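Local coordinates for protein topoisomerase IV subunit A (Escherichia coli, PDB 1ZVT) that probably binds DNA through its beta-pinwheel C-terminal domain, helping topoisomerase IV to select the DNA crossings it decatenates or relaxes, at residues Ile6-Ser9 and Trp13-Ser16; Tyr57-Ile62 and Glu72-Lys77. All coordinates share one frame; numbering follows the deposited sequence.

Interaction 1 (Ile6-Ser9 and Trp13-Ser16); sequences IVLS and WVRS
The beta hairpin of strands 3-9 and 13-18, at the centre of a four-stranded antiparallel sheet of the beta-pinwheel, pairs Ile6-Ser9 with Trp13-Ser16; the short axes run 4.8 Å apart at 165°. Val7 and Arg15 form the hydrogen-bonded pair: Val7 N reaches Arg15 O at 3.0 Å with an N-H...O angle of 168°, while the return bond from Arg15 N to Val7 O is longer and more bent. Nearer the turn, Ser9 N donates to Trp13 O at 2.9 Å. There the side chain replaces the carbonyl: Ser9 OG, set between its own backbone N and carbonyl carbon (chi1 76°), accepts from Trp13 N at 3.0 Å, and it is also hydrogen-bonded to Asp33. Were the hydroxyl lost to an alanine, Trp13 N would probably be left without this acceptor, Asp33 without its mate, and the turn end freer to shift. On the face carrying Ile6, Leu8, Val14 and Ser16, Leu8 CD1 meets Val14 CG1 at 3.7 Å, and Ile6 CD1 rests against Ser16 OG at 3.3 Å. On the Val7-Arg15 face a water lies in the guanidinium plane at its edge, accepting from Arg15 NE at 2.9 Å and donating to Val7 O. With NH1 and NH2 bonded to Ala67 O and Asn28 O, the guanidinium is gripped at all three nitrogens, which fixes its rotation and ties the hairpin to neighbouring loops.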
loop_
_atom_site.group_PDB
_atom_site.type_symbol
_atom_site.label_atom_id
_atom_site.label_comp_id
_atom_site.label_asym_id
_atom_site.label_seq_id
_atom_site.Cartn_x
_atom_site.Cartn_y
_atom_site.Cartn_z
ATOM N N ILE A 6 -10.981 12.250 4.705
ATOM C CA ILE A 6 -10.221 12.859 3.614
ATOM C C ILE A 6 -10.518 12.064 2.343
ATOM O O ILE A 6 -10.465 10.834 2.351
ATOM C CB ILE A 6 -8.695 12.841 3.877
ATOM C CG1 ILE A 6 -8.350 13.296 5.312
ATOM C CG2 ILE A 6 -7.986 13.645 2.784
ATOM C CD1 ILE A 6 -8.905 14.680 5.699
ATOM N N VAL A 7 -10.856 12.775 1.272
ATOM C CA VAL A 7 -11.272 12.151 0.012
ATOM C C VAL A 7 -10.304 12.537 -1.091
ATOM O O VAL A 7 -10.029 13.724 -1.298
ATOM C CB VAL A 7 -12.699 12.607 -0.379
ATOM C CG1 VAL A 7 -13.163 11.941 -1.724
ATOM C CG2 VAL A 7 -13.686 12.311 0.780
ATOM N N LEU A 8 -9.783 11.517 -1.767
ATOM C CA LEU A 8 -8.816 11.655 -2.864
ATOM C C LEU A 8 -9.484 11.284 -4.163
ATOM O O LEU A 8 -10.183 10.259 -4.250
ATOM C CB LEU A 8 -7.648 10.696 -2.616
ATOM C CG LEU A 8 -6.576 10.596 -3.702
ATOM C CD1 LEU A 8 -5.829 11.947 -3.863
ATOM C CD2 LEU A 8 -5.597 9.436 -3.386
ATOM N N SER A 9 -9.280 12.109 -5.178
ATOM C CA SER A 9 -9.866 11.836 -6.478
ATOM C C SER A 9 -8.840 11.244 -7.449
ATOM O O SER A 9 -7.625 11.273 -7.192
ATOM C CB SER A 9 -10.473 13.107 -7.066
ATOM O OG SER A 9 -9.445 13.959 -7.557
ATOM N N TRP A 13 -6.929 15.357 -6.565
ATOM C CA TRP A 13 -7.517 16.465 -5.833
ATOM C C TRP A 13 -8.056 15.941 -4.526
ATOM O O TRP A 13 -8.536 14.798 -4.451
ATOM C CB TRP A 13 -8.644 17.103 -6.645
ATOM C CG TRP A 13 -8.119 17.923 -7.789
ATOM C CD1 TRP A 13 -7.120 17.573 -8.656
ATOM C CD2 TRP A 13 -8.550 19.227 -8.174
ATOM N NE1 TRP A 13 -6.916 18.577 -9.578
ATOM C CE2 TRP A 13 -7.771 19.610 -9.294
ATOM C CE3 TRP A 13 -9.519 20.113 -7.684
ATOM C CZ2 TRP A 13 -7.938 20.844 -9.941
ATOM C CZ3 TRP A 13 -9.681 21.350 -8.326
ATOM C CH2 TRP A 13 -8.895 21.696 -9.442
ATOM N N VAL A 14 -7.963 16.758 -3.486
ATOM C CA VAL A 14 -8.345 16.309 -2.143
ATOM C C VAL A 14 -9.272 17.281 -1.454
ATOM O O VAL A 14 -9.293 18.466 -1.775
ATOM C CB VAL A 14 -7.114 16.094 -1.225
ATOM C CG1 VAL A 14 -6.364 14.855 -1.647
ATOM C CG2 VAL A 14 -6.161 17.326 -1.241
ATOM N N ARG A 15 -10.016 16.775 -0.468
ATOM C CA ARG A 15 -10.785 17.619 0.423
ATOM C C ARG A 15 -10.960 16.888 1.752
ATOM O O ARG A 15 -10.725 15.681 1.832
ATOM C CB ARG A 15 -12.132 17.967 -0.185
ATOM C CG ARG A 15 -13.142 16.836 -0.135
ATOM C CD ARG A 15 -14.247 17.099 -1.121
ATOM N NE ARG A 15 -13.963 16.596 -2.466
ATOM C CZ ARG A 15 -14.773 16.753 -3.509
ATOM N NH1 ARG A 15 -15.921 17.416 -3.378
ATOM N NH2 ARG A 15 -14.451 16.257 -4.679
ATOM N N SER A 16 -11.361 17.630 2.781
ATOM C CA SER A 16 -11.562 17.079 4.126
ATOM C C SER A 16 -13.012 17.326 4.501
ATOM O O SER A 16 -13.408 18.476 4.701
ATOM C CB SER A 16 -10.626 17.763 5.137
ATOM O OG SER A 16 -10.824 17.277 6.461
HETATM O O HOH W 1 -11.653 15.132 -3.323
#

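Interaction 2 (Tyr57-Ile62 and Glu72-Lys77); sequences YAIDPI and EPLTGK
Apolar contact alone joins Ile59, at the end of strand 55-59, to the 3-10 turn 74-76 and Lys77, where one blade of the beta-pinwheel meets the next; no hydrogen bond crosses between the segments, which bury 132 Å² together. Ile59 CD1 does most of the touching, lying 3.6 Å from Leu74 CD2 and 3.9 Å from Lys77 CB, with Lys77 CD equally near. The isoleucine puts CG1 opposite its carbonyl carbon (chi1 -68°) and extends on to CD1 (chi2 -177°), an extended arm that carries the CD1 methyl out to both Leu74 CD2 and the Lys77 chain. The aliphatic part of Lys77 crosses the Ile59 side chain at about a right angle, and its CD also comes within 4.1 Å of Ile59 CG2. Phe49 of strand 47-51 adds to the packing against both Ile59 and Leu74.

The polar bonds stay within each segment. Lys77 NZ forms a salt bridge with Glu72 OE2 at 2.8 Å, on the syn side and 16° out of the carboxylate plane. Backbone bonds from Gly76 N to Pro73 O and from Lys77 N to Leu74 O shape the turn. After Ile59, Asp60 OD1 accepts from Ile62 N at 3.0 Å, closing an Asx turn.

Lys77 thus divides its duties: its methylenes pack on Ile59 while its ammonium is paired with Glu72, so a charged side chain can border an apolar junction without bringing its charge into it.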
loop_
_atom_site.group_PDB
_atom_site.type_symbol
_atom_site.label_atom_id
_atom_site.label_comp_id
_atom_site.label_asym_id
_atom_site.label_seq_id
_atom_site.Cartn_x
_atom_site.Cartn_y
_atom_site.Cartn_z
ATOM N N TYR A 57 4.420 12.184 2.372
ATOM C CA TYR A 57 4.119 13.574 2.641
ATOM C C TYR A 57 2.987 13.608 3.639
ATOM O O TYR A 57 2.068 12.796 3.536
ATOM C CB TYR A 57 3.614 14.275 1.381
ATOM C CG TYR A 57 4.457 14.152 0.153
ATOM C CD1 TYR A 57 4.388 13.013 -0.651
ATOM C CD2 TYR A 57 5.277 15.210 -0.258
ATOM C CE1 TYR A 57 5.153 12.918 -1.821
ATOM C CE2 TYR A 57 6.040 15.109 -1.426
ATOM C CZ TYR A 57 5.956 13.970 -2.189
ATOM O OH TYR A 57 6.716 13.844 -3.326
ATOM N N ALA A 58 3.033 14.547 4.589
ATOM C CA ALA A 58 1.913 14.738 5.492
ATOM C C ALA A 58 1.266 16.109 5.305
ATOM O O ALA A 58 1.965 17.110 5.080
ATOM C CB ALA A 58 2.361 14.590 6.929
ATOM N N ILE A 59 -0.058 16.148 5.417
ATOM C CA ILE A 59 -0.819 17.398 5.296
ATOM C C ILE A 59 -1.749 17.491 6.518
ATOM O O ILE A 59 -2.289 16.487 6.972
ATOM C CB ILE A 59 -1.661 17.425 3.983
ATOM C CG1 ILE A 59 -0.759 17.512 2.737
ATOM C CG2 ILE A 59 -2.711 18.568 3.983
ATOM C CD1 ILE A 59 -1.543 17.607 1.391
ATOM N N ASP A 60 -1.900 18.694 7.057
ATOM C CA ASP A 60 -2.832 18.950 8.160
ATOM C C ASP A 60 -4.246 19.126 7.572
ATOM O O ASP A 60 -4.479 19.999 6.729
ATOM C CB ASP A 60 -2.358 20.209 8.916
ATOM C CG ASP A 60 -3.217 20.554 10.136
ATOM O OD1 ASP A 60 -4.366 20.078 10.267
ATOM O OD2 ASP A 60 -2.742 21.367 10.973
ATOM N N PRO A 61 -5.207 18.294 8.000
ATOM C CA PRO A 61 -6.567 18.416 7.442
ATOM C C PRO A 61 -7.179 19.825 7.536
ATOM O O PRO A 61 -8.003 20.169 6.692
ATOM C CB PRO A 61 -7.387 17.423 8.276
ATOM C CG PRO A 61 -6.361 16.398 8.728
ATOM C CD PRO A 61 -5.123 17.210 9.007
ATOM N N ILE A 62 -6.750 20.641 8.502
ATOM C CA ILE A 62 -7.370 21.977 8.649
ATOM C C ILE A 62 -7.067 22.908 7.463
ATOM O O ILE A 62 -7.746 23.946 7.270
ATOM C CB ILE A 62 -7.035 22.644 10.006
ATOM C CG1 ILE A 62 -5.535 22.802 10.191
ATOM C CG2 ILE A 62 -7.627 21.805 11.150
ATOM C CD1 ILE A 62 -4.937 24.029 9.596
ATOM N N GLU A 72 -9.097 20.473 -3.947
ATOM C CA GLU A 72 -7.972 21.256 -4.451
ATOM C C GLU A 72 -6.838 20.299 -4.836
ATOM O O GLU A 72 -6.695 19.251 -4.217
ATOM C CB GLU A 72 -7.549 22.303 -3.410
ATOM C CG GLU A 72 -6.768 21.785 -2.243
ATOM C CD GLU A 72 -6.219 22.903 -1.376
ATOM O OE1 GLU A 72 -7.020 23.846 -1.052
ATOM O OE2 GLU A 72 -4.992 22.818 -1.040
ATOM N N PRO A 73 -6.039 20.642 -5.868
ATOM C CA PRO A 73 -5.026 19.706 -6.351
ATOM C C PRO A 73 -3.890 19.470 -5.355
ATOM O O PRO A 73 -3.373 20.419 -4.760
ATOM C CB PRO A 73 -4.475 20.391 -7.620
ATOM C CG PRO A 73 -4.745 21.859 -7.392
ATOM C CD PRO A 73 -6.049 21.908 -6.638
ATOM N N LEU A 74 -3.483 18.214 -5.186
ATOM C CA LEU A 74 -2.297 17.936 -4.362
ATOM C C LEU A 74 -1.020 18.597 -4.872
ATOM O O LEU A 74 -0.127 18.897 -4.086
ATOM C CB LEU A 74 -2.064 16.433 -4.209
ATOM C CG LEU A 74 -3.056 15.835 -3.225
ATOM C CD1 LEU A 74 -2.976 14.297 -3.337
ATOM C CD2 LEU A 74 -2.721 16.314 -1.800
ATOM N N THR A 75 -0.943 18.856 -6.175
ATOM C CA THR A 75 0.241 19.560 -6.692
ATOM C C THR A 75 0.376 20.974 -6.131
ATOM O O THR A 75 1.473 21.542 -6.167
ATOM C CB THR A 75 0.254 19.618 -8.221
ATOM O OG1 THR A 75 -0.994 20.144 -8.673
ATOM C CG2 THR A 75 0.474 18.228 -8.819
ATOM N N GLY A 76 -0.719 21.545 -5.614
ATOM C CA GLY A 76 -0.679 22.857 -4.955
ATOM C C GLY A 76 -0.170 22.781 -3.522
ATOM O O GLY A 76 0.084 23.817 -2.887
ATOM N N LYS A 77 -0.026 21.561 -3.006
ATOM C CA LYS A 77 0.366 21.369 -1.621
ATOM C C LYS A 77 1.658 20.588 -1.477
ATOM O O LYS A 77 2.329 20.715 -0.460
ATOM C CB LYS A 77 -0.751 20.687 -0.794
ATOM C CG LYS A 77 -1.821 21.669 -0.272
ATOM C CD LYS A 77 -2.130 21.481 1.215
ATOM C CE LYS A 77 -3.202 22.456 1.720
ATOM N NZ LYS A 77 -3.327 23.769 0.974
#

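How the interactions relate
Interactions 1 and 2 follow in series along the chain, their centres about 9 Å apart and on the same side of the chain's centre. Strand 72-73 is the outer neighbour of strand 13-18 in the sheet 35-42, 3-9, 13-18, 72-73, and a probable hydrogen bond from Val14 N to Glu72 O, 2.9 Å, connects the two contacts there. Leu74 is the shared apolar element: its CD1 packs on Leu8 CD1 at 3.7 Å and its CD2 on Val14 CG2 at 3.6 Å. Strand 55-59 belongs to the next sheet, so interaction 1 builds one blade internally while interaction 2 joins that blade to its neighbour in the beta-pinwheel.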